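SspB protein (Streptomyces clavuligerus, PDB 6JUF) probably acts as a DNA-cleaving nuclease, as a component of a bacterial anti-phage defence system that senses DNA phosphorothioation. Local coordinates at residues B[21-24]-B[25-28]; B[180-183]-B[184-187]; B[200-203]-B[204-207]. One frame throughout, in Å; residues are numbered along the deposited sequence.

Contact 1: B[21-24]-B[25-28]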
ATOM      1  N   ALA B  21       4.206 -12.133   2.754  1.00  8.87           N
ATOM      2  CA  ALA B  21       4.835 -10.848   3.114  1.00  7.60           C
ATOM      3  C   ALA B  21       3.824 -10.006   3.853  1.00  7.78           C
ATOM      4  O   ALA B  21       2.633 -10.319   3.833  1.00  7.93           O
ATOM      5  CB  ALA B  21       5.367 -10.171   1.865  1.00  8.33           C
ATOM      6  N   PRO B  22       4.269  -8.939   4.547  1.00  7.15           N
ATOM      7  CA  PRO B  22       3.304  -8.175   5.367  1.00  8.01           C
ATOM      8  C   PRO B  22       2.188  -7.536   4.523  1.00  7.85           C
ATOM      9  O   PRO B  22       2.415  -7.168   3.377  1.00  7.94           O
ATOM     10  CB  PRO B  22       4.186  -7.076   6.024  1.00  7.81           C
ATOM     11  CG  PRO B  22       5.580  -7.662   5.993  1.00  8.53           C
ATOM     12  CD  PRO B  22       5.656  -8.487   4.753  1.00  8.31           C
ATOM     13  N   ARG B  23       1.021  -7.385   5.090  1.00  8.22           N
ATOM     14  CA  ARG B  23      -0.069  -6.665   4.480  1.00  6.73           C
ATOM     15  C   ARG B  23      -0.589  -5.603   5.437  1.00  8.16           C
ATOM     16  O   ARG B  23      -0.637  -5.850   6.657  1.00  9.20           O
ATOM     17  CB  ARG B  23      -1.252  -7.642   4.250  1.00  7.05           C
ATOM     18  CG  ARG B  23      -0.903  -8.910   3.471  1.00 10.12           C
ATOM     19  CD  ARG B  23      -2.156  -9.624   2.954  1.00  8.36           C
ATOM     20  NE  ARG B  23      -1.781 -10.966   2.531  1.00  9.64           N
ATOM     21  CZ  ARG B  23      -2.635 -11.843   2.029  1.00 11.16           C
ATOM     22  NH1 ARG B  23      -3.938 -11.506   1.961  1.00 11.38           N
ATOM     23  NH2 ARG B  23      -2.228 -13.070   1.690  1.00 11.95           N
ATOM     24  N   PHE B  24      -0.979  -4.427   4.904  1.00  7.32           N
ATOM     25  CA  PHE B  24      -1.491  -3.415   5.788  1.00  6.42           C
ATOM     26  C   PHE B  24      -2.738  -3.901   6.587  1.00  7.65           C
ATOM     27  O   PHE B  24      -2.848  -3.712   7.789  1.00  8.03           O
ATOM     28  CB  PHE B  24      -1.870  -2.118   5.037  1.00  6.29           C
ATOM     29  CG  PHE B  24      -2.689  -1.189   5.866  1.00  7.58           C
ATOM     30  CD1 PHE B  24      -2.111  -0.507   6.952  1.00  8.44           C
ATOM     31  CD2 PHE B  24      -4.080  -1.085   5.678  1.00  9.28           C
ATOM     32  CE1 PHE B  24      -2.898   0.274   7.805  1.00  9.01           C
ATOM     33  CE2 PHE B  24      -4.838  -0.263   6.513  1.00  9.50           C
ATOM     34  CZ  PHE B  24      -4.250   0.406   7.583  1.00  8.37           C
ATOM     35  N   GLY B  25      -3.669  -4.517   5.817  1.00  7.73           N
ATOM     36  CA  GLY B  25      -4.927  -5.023   6.428  1.00  7.37           C
ATOM     37  C   GLY B  25      -4.636  -5.926   7.616  1.00  7.98           C
ATOM     38  O   GLY B  25      -5.358  -5.876   8.623  1.00  9.48           O
ATOM     39  N   TRP B  26      -3.556  -6.712   7.522  1.00  8.12           N
ATOM     40  CA  TRP B  26      -3.207  -7.608   8.644  1.00  9.44           C
ATOM     41  C   TRP B  26      -2.738  -6.845   9.868  1.00  8.88           C
ATOM     42  O   TRP B  26      -3.114  -7.202  11.015  1.00  8.94           O
ATOM     43  CB  TRP B  26      -2.127  -8.574   8.208  1.00 10.30           C
ATOM     44  CG  TRP B  26      -2.634  -9.651   7.291  1.00  9.20           C
ATOM     45  CD1 TRP B  26      -3.888  -9.803   6.760  1.00  8.87           C
ATOM     46  CD2 TRP B  26      -1.843 -10.815   6.806  1.00  8.27           C
ATOM     47  NE1 TRP B  26      -3.952 -10.960   5.950  1.00  9.13           N
ATOM     48  CE2 TRP B  26      -2.728 -11.576   5.930  1.00 11.81           C
ATOM     49  CE3 TRP B  26      -0.532 -11.219   6.962  1.00 10.61           C
ATOM     50  CZ2 TRP B  26      -2.332 -12.774   5.338  1.00 11.34           C
ATOM     51  CZ3 TRP B  26      -0.126 -12.405   6.318  1.00 12.52           C
ATOM     52  CH2 TRP B  26      -0.992 -13.149   5.517  1.00 12.41           C
ATOM     53  N   LEU B  27      -1.917  -5.792   9.676  1.00  7.87           N
ATOM     54  CA  LEU B  27      -1.402  -5.043  10.838  1.00  8.79           C
ATOM     55  C   LEU B  27      -2.599  -4.323  11.517  1.00  8.57           C
ATOM     56  O   LEU B  27      -2.748  -4.291  12.703  1.00 10.07           O
ATOM     57  CB  LEU B  27      -0.384  -4.036  10.391  1.00  9.17           C
ATOM     58  CG  LEU B  27       0.844  -4.652   9.728  1.00  9.18           C
ATOM     59  CD1 LEU B  27       1.804  -3.505   9.403  1.00  9.50           C
ATOM     60  CD2 LEU B  27       1.486  -5.768  10.606  1.00  9.00           C
ATOM     61  N   HIS B  28      -3.414  -3.717  10.675  1.00  9.14           N
ATOM     62  CA  HIS B  28      -4.565  -2.926  11.161  1.00 10.50           C
ATOM     63  C   HIS B  28      -5.615  -3.709  11.921  1.00 11.13           C
ATOM     64  O   HIS B  28      -5.953  -3.375  13.090  1.00 12.32           O
ATOM     65  CB  HIS B  28      -5.191  -2.187   9.970  1.00 10.18           C
ATOM     66  CG  HIS B  28      -6.458  -1.440  10.291  1.00 13.81           C
ATOM     67  ND1 HIS B  28      -6.451  -0.241  10.931  1.00 13.22           N
ATOM     68  CD2 HIS B  28      -7.791  -1.726   9.985  1.00 12.85           C
ATOM     69  CE1 HIS B  28      -7.745   0.208  11.054  1.00 15.25           C
ATOM     70  NE2 HIS B  28      -8.567  -0.690  10.459  1.00 15.54           N
TER

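Contact 2: B[180-183]-B[184-187]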
ATOM      1  N   TYR B 180      10.278  -6.545  -0.435  1.00  6.74           N
ATOM      2  CA  TYR B 180      11.023  -5.333  -0.806  1.00  7.70           C
ATOM      3  C   TYR B 180      11.176  -4.993  -2.297  1.00  8.66           C
ATOM      4  O   TYR B 180      11.524  -3.848  -2.614  1.00  8.70           O
ATOM      5  CB  TYR B 180      12.450  -5.356  -0.195  1.00  7.48           C
ATOM      6  CG  TYR B 180      12.472  -5.364   1.330  1.00  6.49           C
ATOM      7  CD1 TYR B 180      12.158  -4.177   2.056  1.00  5.87           C
ATOM      8  CD2 TYR B 180      12.767  -6.511   2.053  1.00  5.97           C
ATOM      9  CE1 TYR B 180      12.134  -4.198   3.467  1.00  6.23           C
ATOM     10  CE2 TYR B 180      12.741  -6.517   3.433  1.00  9.00           C
ATOM     11  CZ  TYR B 180      12.449  -5.372   4.147  1.00  7.57           C
ATOM     12  OH  TYR B 180      12.467  -5.407   5.517  1.00  9.41           O
ATOM     13  N   VAL B 181      11.034  -5.958  -3.215  1.00  8.54           N
ATOM     14  CA  VAL B 181      11.284  -5.711  -4.637  1.00  9.49           C
ATOM     15  C   VAL B 181       9.976  -5.306  -5.356  1.00  9.77           C
ATOM     16  O   VAL B 181       8.864  -5.608  -4.890  1.00 10.87           O
ATOM     17  CB  VAL B 181      11.935  -6.932  -5.389  1.00  9.89           C
ATOM     18  CG1 VAL B 181      13.155  -7.425  -4.634  1.00 10.46           C
ATOM     19  CG2 VAL B 181      10.928  -8.048  -5.650  1.00 13.23           C
ATOM     20  N   PRO B 182      10.111  -4.578  -6.481  1.00 10.40           N
ATOM     21  CA  PRO B 182       8.885  -4.185  -7.199  1.00  9.75           C
ATOM     22  C   PRO B 182       8.072  -5.382  -7.634  1.00  9.70           C
ATOM     23  O   PRO B 182       8.640  -6.440  -7.958  1.00 10.72           O
ATOM     24  CB  PRO B 182       9.408  -3.397  -8.423  1.00 11.74           C
ATOM     25  CG  PRO B 182      10.791  -2.903  -7.977  1.00  9.98           C
ATOM     26  CD  PRO B 182      11.336  -3.993  -7.064  1.00  9.21           C
ATOM     27  N   ALA B 183       6.736  -5.242  -7.582  1.00  8.96           N
ATOM     28  CA  ALA B 183       5.836  -6.339  -7.884  1.00  9.84           C
ATOM     29  C   ALA B 183       6.105  -6.920  -9.286  1.00  8.64           C
ATOM     30  O   ALA B 183       5.911  -8.082  -9.540  1.00 11.15           O
ATOM     31  CB  ALA B 183       4.387  -5.835  -7.791  1.00 13.18           C
ATOM     32  N   GLN B 184       6.599  -6.065 -10.180  1.00  8.66           N
ATOM     33  CA  GLN B 184       6.857  -6.475 -11.591  1.00 10.35           C
ATOM     34  C   GLN B 184       7.950  -7.538 -11.706  1.00 13.47           C
ATOM     35  O   GLN B 184       7.958  -8.301 -12.689  1.00 14.13           O
ATOM     36  CB  GLN B 184       7.249  -5.240 -12.407  1.00 11.78           C
ATOM     37  CG  GLN B 184       6.074  -4.284 -12.632  1.00 15.12           C
ATOM     38  CD  GLN B 184       5.480  -3.636 -11.365  1.00 13.69           C
ATOM     39  OE1 GLN B 184       4.226  -3.690 -11.120  1.00 12.21           O
ATOM     40  NE2 GLN B 184       6.318  -2.956 -10.601  1.00 11.94           N
ATOM     41  N   ARG B 185       8.810  -7.619 -10.678  1.00 10.80           N
ATOM     42  CA  ARG B 185       9.905  -8.633 -10.649  1.00 11.83           C
ATOM     43  C   ARG B 185       9.449  -9.962 -10.140  1.00 13.58           C
ATOM     44  O   ARG B 185      10.211 -10.956 -10.166  1.00 13.79           O
ATOM     45  CB  ARG B 185      11.029  -8.164  -9.774  1.00 14.50           C
ATOM     46  CG  ARG B 185      11.432  -6.699  -9.987  1.00 15.11           C
ATOM     47  CD  ARG B 185      11.721  -6.325 -11.427  1.00 14.44           C
ATOM     48  NE  ARG B 185      12.127  -4.922 -11.380  1.00 14.63           N
ATOM     49  CZ  ARG B 185      11.616  -3.927 -12.084  1.00 15.18           C
ATOM     50  NH1 ARG B 185      10.705  -4.136 -13.052  1.00 20.37           N
ATOM     51  NH2 ARG B 185      12.052  -2.677 -11.869  1.00 17.57           N
ATOM     52  N   LEU B 186       8.222  -9.964  -9.599  1.00 13.27           N
ATOM     53  CA  LEU B 186       7.673 -11.177  -9.006  1.00 16.33           C
ATOM     54  C   LEU B 186       6.876 -11.942 -10.020  1.00 18.82           C
ATOM     55  O   LEU B 186       6.380 -11.385 -11.005  1.00 17.84           O
ATOM     56  CB  LEU B 186       6.813 -10.850  -7.792  1.00 14.55           C
ATOM     57  CG  LEU B 186       7.544 -10.046  -6.686  1.00 13.57           C
ATOM     58  CD1 LEU B 186       6.555  -9.655  -5.605  1.00 11.89           C
ATOM     59  CD2 LEU B 186       8.709 -10.863  -6.083  1.00 13.66           C
ATOM     60  N   ARG B 187       6.793 -13.231  -9.820  1.00 26.18           N
ATOM     61  CA  ARG B 187       5.892 -13.999 -10.632  1.00 29.84           C
ATOM     62  C   ARG B 187       4.820 -14.574  -9.728  1.00 28.60           C
ATOM     63  O   ARG B 187       5.092 -15.225  -8.729  1.00 28.29           O
ATOM     64  CB  ARG B 187       6.608 -15.073 -11.479  1.00 31.89           C
ATOM     65  CG  ARG B 187       7.524 -14.483 -12.548  1.00 29.41           C
ATOM     66  CD  ARG B 187       6.798 -13.412 -13.362  1.00 23.01           C
ATOM     67  NE  ARG B 187       7.641 -12.422 -14.089  1.00 30.88           N
ATOM     68  CZ  ARG B 187       8.968 -12.323 -14.100  1.00 30.32           C
ATOM     69  NH1 ARG B 187       9.750 -13.171 -13.447  1.00 41.81           N
ATOM     70  NH2 ARG B 187       9.535 -11.346 -14.807  1.00 32.57           N
TER

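Contact 3: B[200-203]-B[204-207]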
ATOM      1  N   CYS B 200       2.379  -5.022  -1.191  1.00  7.72           N
ATOM      2  CA  CYS B 200       3.193  -4.995   0.046  1.00  8.79           C
ATOM      3  C   CYS B 200       3.757  -3.597   0.140  1.00  8.37           C
ATOM      4  O   CYS B 200       4.551  -3.204  -0.754  1.00  8.32           O
ATOM      5  CB  CYS B 200       4.359  -6.017  -0.008  1.00  8.02           C
ATOM      6  SG  CYS B 200       5.183  -6.006   1.595  1.00  8.84           S
ATOM      7  N   PRO B 201       3.342  -2.830   1.143  1.00  7.25           N
ATOM      8  CA  PRO B 201       3.685  -1.390   1.128  1.00  9.40           C
ATOM      9  C   PRO B 201       5.179  -1.136   1.317  1.00  8.48           C
ATOM     10  O   PRO B 201       5.670  -0.048   1.038  1.00 10.69           O
ATOM     11  CB  PRO B 201       2.848  -0.802   2.284  1.00  8.89           C
ATOM     12  CG  PRO B 201       2.608  -1.994   3.210  1.00  9.10           C
ATOM     13  CD  PRO B 201       2.463  -3.190   2.292  1.00  7.50           C
ATOM     14  N   PHE B 202       5.916  -2.158   1.734  1.00  8.36           N
ATOM     15  CA  PHE B 202       7.359  -1.982   1.891  1.00  8.74           C
ATOM     16  C   PHE B 202       8.108  -1.882   0.577  1.00  8.47           C
ATOM     17  O   PHE B 202       9.252  -1.413   0.560  1.00  8.80           O
ATOM     18  CB  PHE B 202       7.930  -3.092   2.768  1.00  6.74           C
ATOM     19  CG  PHE B 202       7.395  -3.025   4.187  1.00  6.39           C
ATOM     20  CD1 PHE B 202       7.995  -2.188   5.127  1.00  7.05           C
ATOM     21  CD2 PHE B 202       6.199  -3.675   4.531  1.00  5.98           C
ATOM     22  CE1 PHE B 202       7.516  -2.114   6.441  1.00  7.76           C
ATOM     23  CE2 PHE B 202       5.675  -3.547   5.827  1.00  6.37           C
ATOM     24  CZ  PHE B 202       6.340  -2.751   6.786  1.00  7.59           C
ATOM     25  N   ARG B 203       7.440  -2.264  -0.526  1.00  7.90           N
ATOM     26  CA  ARG B 203       8.080  -2.119  -1.832  1.00  8.33           C
ATOM     27  C   ARG B 203       8.337  -0.652  -2.177  1.00  8.76           C
ATOM     28  O   ARG B 203       9.258  -0.336  -2.955  1.00  9.16           O
ATOM     29  CB  ARG B 203       7.275  -2.827  -2.925  1.00  7.95           C
ATOM     30  CG  ARG B 203       7.106  -4.304  -2.685  1.00  8.25           C
ATOM     31  CD  ARG B 203       6.084  -4.895  -3.649  1.00  9.37           C
ATOM     32  NE  ARG B 203       5.934  -6.333  -3.318  1.00  8.35           N
ATOM     33  CZ  ARG B 203       4.779  -6.988  -3.478  1.00  9.85           C
ATOM     34  NH1 ARG B 203       3.755  -6.344  -4.006  1.00  8.35           N
ATOM     35  NH2 ARG B 203       4.651  -8.271  -3.166  1.00 10.10           N
ATOM     36  N   GLU B 204       7.562   0.250  -1.577  1.00  8.45           N
ATOM     37  CA  GLU B 204       7.750   1.668  -1.849  1.00  8.63           C
ATOM     38  C   GLU B 204       9.050   2.208  -1.319  1.00  9.42           C
ATOM     39  O   GLU B 204       9.443   3.301  -1.745  1.00 12.03           O
ATOM     40  CB  GLU B 204       6.607   2.539  -1.282  1.00 12.59           C
ATOM     41  CG  GLU B 204       5.336   2.311  -2.038  1.00 16.19           C
ATOM     42  CD  GLU B 204       4.530   3.598  -2.148  1.00 14.86           C
ATOM     43  OE1 GLU B 204       3.367   3.600  -1.761  1.00 17.51           O
ATOM     44  OE2 GLU B 204       5.085   4.601  -2.640  1.00 15.36           O
ATOM     45  N   LEU B 205       9.715   1.476  -0.431  1.00  9.83           N
ATOM     46  CA  LEU B 205      11.004   1.936   0.152  1.00 10.26           C
ATOM     47  C   LEU B 205      12.130   1.827  -0.873  1.00 10.44           C
ATOM     48  O   LEU B 205      13.178   2.422  -0.649  1.00 11.28           O
ATOM     49  CB  LEU B 205      11.360   1.184   1.469  1.00  9.15           C
ATOM     50  CG  LEU B 205      10.261   1.251   2.556  1.00  8.74           C
ATOM     51  CD1 LEU B 205      10.750   0.517   3.798  1.00 11.96           C
ATOM     52  CD2 LEU B 205       9.786   2.709   2.815  1.00 10.15           C
ATOM     53  N   GLY B 206      11.883   1.098  -1.992  1.00  8.13           N
ATOM     54  CA  GLY B 206      12.932   0.945  -3.025  1.00  9.03           C
ATOM     55  C   GLY B 206      14.255   0.349  -2.526  1.00 11.15           C
ATOM     56  O   GLY B 206      15.329   0.727  -3.024  1.00 10.64           O
ATOM     57  N   LEU B 207      14.196  -0.541  -1.536  1.00  9.65           N
ATOM     58  CA  LEU B 207      15.444  -1.121  -0.920  1.00  8.53           C
ATOM     59  C   LEU B 207      16.066  -2.241  -1.705  1.00  8.32           C
ATOM     60  O   LEU B 207      17.197  -2.564  -1.454  1.00 10.64           O
ATOM     61  CB  LEU B 207      15.158  -1.615   0.516  1.00  9.98           C
ATOM     62  CG  LEU B 207      15.150  -0.501   1.571  1.00 10.25           C
ATOM     63  CD1 LEU B 207      14.442  -1.030   2.832  1.00  9.96           C
ATOM     64  CD2 LEU B 207      16.597  -0.071   1.852  1.00 11.28           C
TER
HETATM   65  O   HOH W   1      11.793  -1.821  -0.701  1.00  7.93           O

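Contact 1: B[21-24]-B[25-28]
The side chain of Arg23 runs across the indole face of Trp26, its guanidinium plane turned only 15° from the ring. Trp26 CZ2 sits over the middle of the guanidinium group, with NE of Arg23 3.4 Å from it, while Arg23 CD makes a CH-pi contact 3.8 Å from the centroid of the five-membered ring of Trp26. The extended run of Arg23 from CG to NE lays the chain from CG to the guanidinium over the indole, and its tip reaches Glu105 of the second subunit, where NH1 forms a salt bridge. Arg23 is the N-cap residue of helix 24-34, and its carbonyl oxygen opens the helical ladder by accepting from Leu27 N at 3.3 Å, with a weak second bond from Trp26 N. One residue on, His28 N donates to Phe24 O at 2.9 Å, nearly straight at 173°. Here CG of Phe24 stands anti to the backbone N (chi1 166°), which brings the ring over His28 CB, 4.1 Å from the ring centroid. The Phe24 and His28 rings themselves, near parallel, are slid so far that they barely overlap. Tyr103 of the second subunit packs against both, and Trp63 and Met60 of helix 57-66 pack against Trp26.

Contact 2: B[180-183]-B[184-187]
Val181 and Leu186 meet through single methyl branches, Val181 CG2 lying 3.6 Å from Leu186 CD2. Beside them Pro182 and Arg185 form a second pair: the arginine chain crosses the pyrrolidine ring at an angle, its CG 4.0 Å from Pro182 CD. Farther along the same side chain, Pro182 CB lies over one face of the guanidinium, displaced toward its rim. A bend at chi2 (-52°) folds the Arg185 chain back over the proline instead of letting it run straight out.

Two backbone bonds bring these side chains together. Arg185 N donates to Pro182 O at 3.0 Å, and Leu186 N donates to Ala183 O at the same length; in both the donor stands well above the carbonyl plane, 48° out of it in the first and 59° in the second. These i to i+3 bonds make a short 3-10 turn, placed after Val181, the first residue to leave helical geometry at the end of helix 166-180. Pro182 starts the turn, and its oxygen also lies 3.5 Å from Arg185 CB.

Beyond this shell, the polar end of Arg185 is held by Glu209 of strand 208-211, which forms a salt bridge with NE. Trp219 of strand 218-221 packs against both Val181 and Arg185. Leu186 also touches Leu197 and Arg203, while Ala183 lies against Leu107 of the second subunit.

Contact 3: B[200-203]-B[204-207]
The Phe202 ring is met at its edge, near its plane, by Leu205, whose CD1 lies 4.1 Å from Phe202 CD1, the two side chains lying next to one another and pointing the same way. Cys200 SG also sits at the edge of that ring, in plane, and Cys200 CB covers one face of the Arg203 guanidinium, 3.6 Å above the plane and over its centre.

The backbone beneath is a run of 3-10 turns. Glu204 N donates to Pro201 O at 3.2 Å, Leu205 N to Phe202 O at 3.1 Å and Gly206 N to Arg203 O at 3.1 Å, each donor standing more than 50° out of the carbonyl plane. Gly206 ends the run with positive phi (57°), a conformation that favours glycine. A water bridges the backbone, donating to Phe202 O at 2.9 Å and accepting from Leu207 N at 2.8 Å.

The extended Arg203 chain carries its NE to Lys178 O and its NH1 to Leu198 O. NH1 also forms a salt bridge with Glu204 of the second subunit; the reciprocal pair makes the bridge twice across the dimer interface. The Phe202 ring meets that of Phe67 with the planes almost parallel and packs on Leu110 of helix 107-118 and Met179 of helix 166-180, while Leu205 rests on Trp111 and the chain leads through Leu207 into strand 208-211.

In the fold
Contacts 1 and 3 are mainly buried, contact 2 only partly so and farther from the chain's centre. Contacts 2 and 3 both belong to the segment joining helix 166-180 to strand 208-211, and they meet directly where Arg203 passes Val181, Ala183 and Leu186; contact 1, from the start of helix 24-34, joins contact 3 through Pro22 against Cys200 and Phe202, but does not touch contact 2. Aromatic and arginine faces dominate contact 1, and aliphatic and proline–arginine packing around a 3-10 turn marks contact 2. Contact 3 pairs Arg203 and Glu204 reciprocally with the second subunit, which contact 1 also reaches by a salt bridge, whereas Arg185 of contact 2 pairs within its own chain.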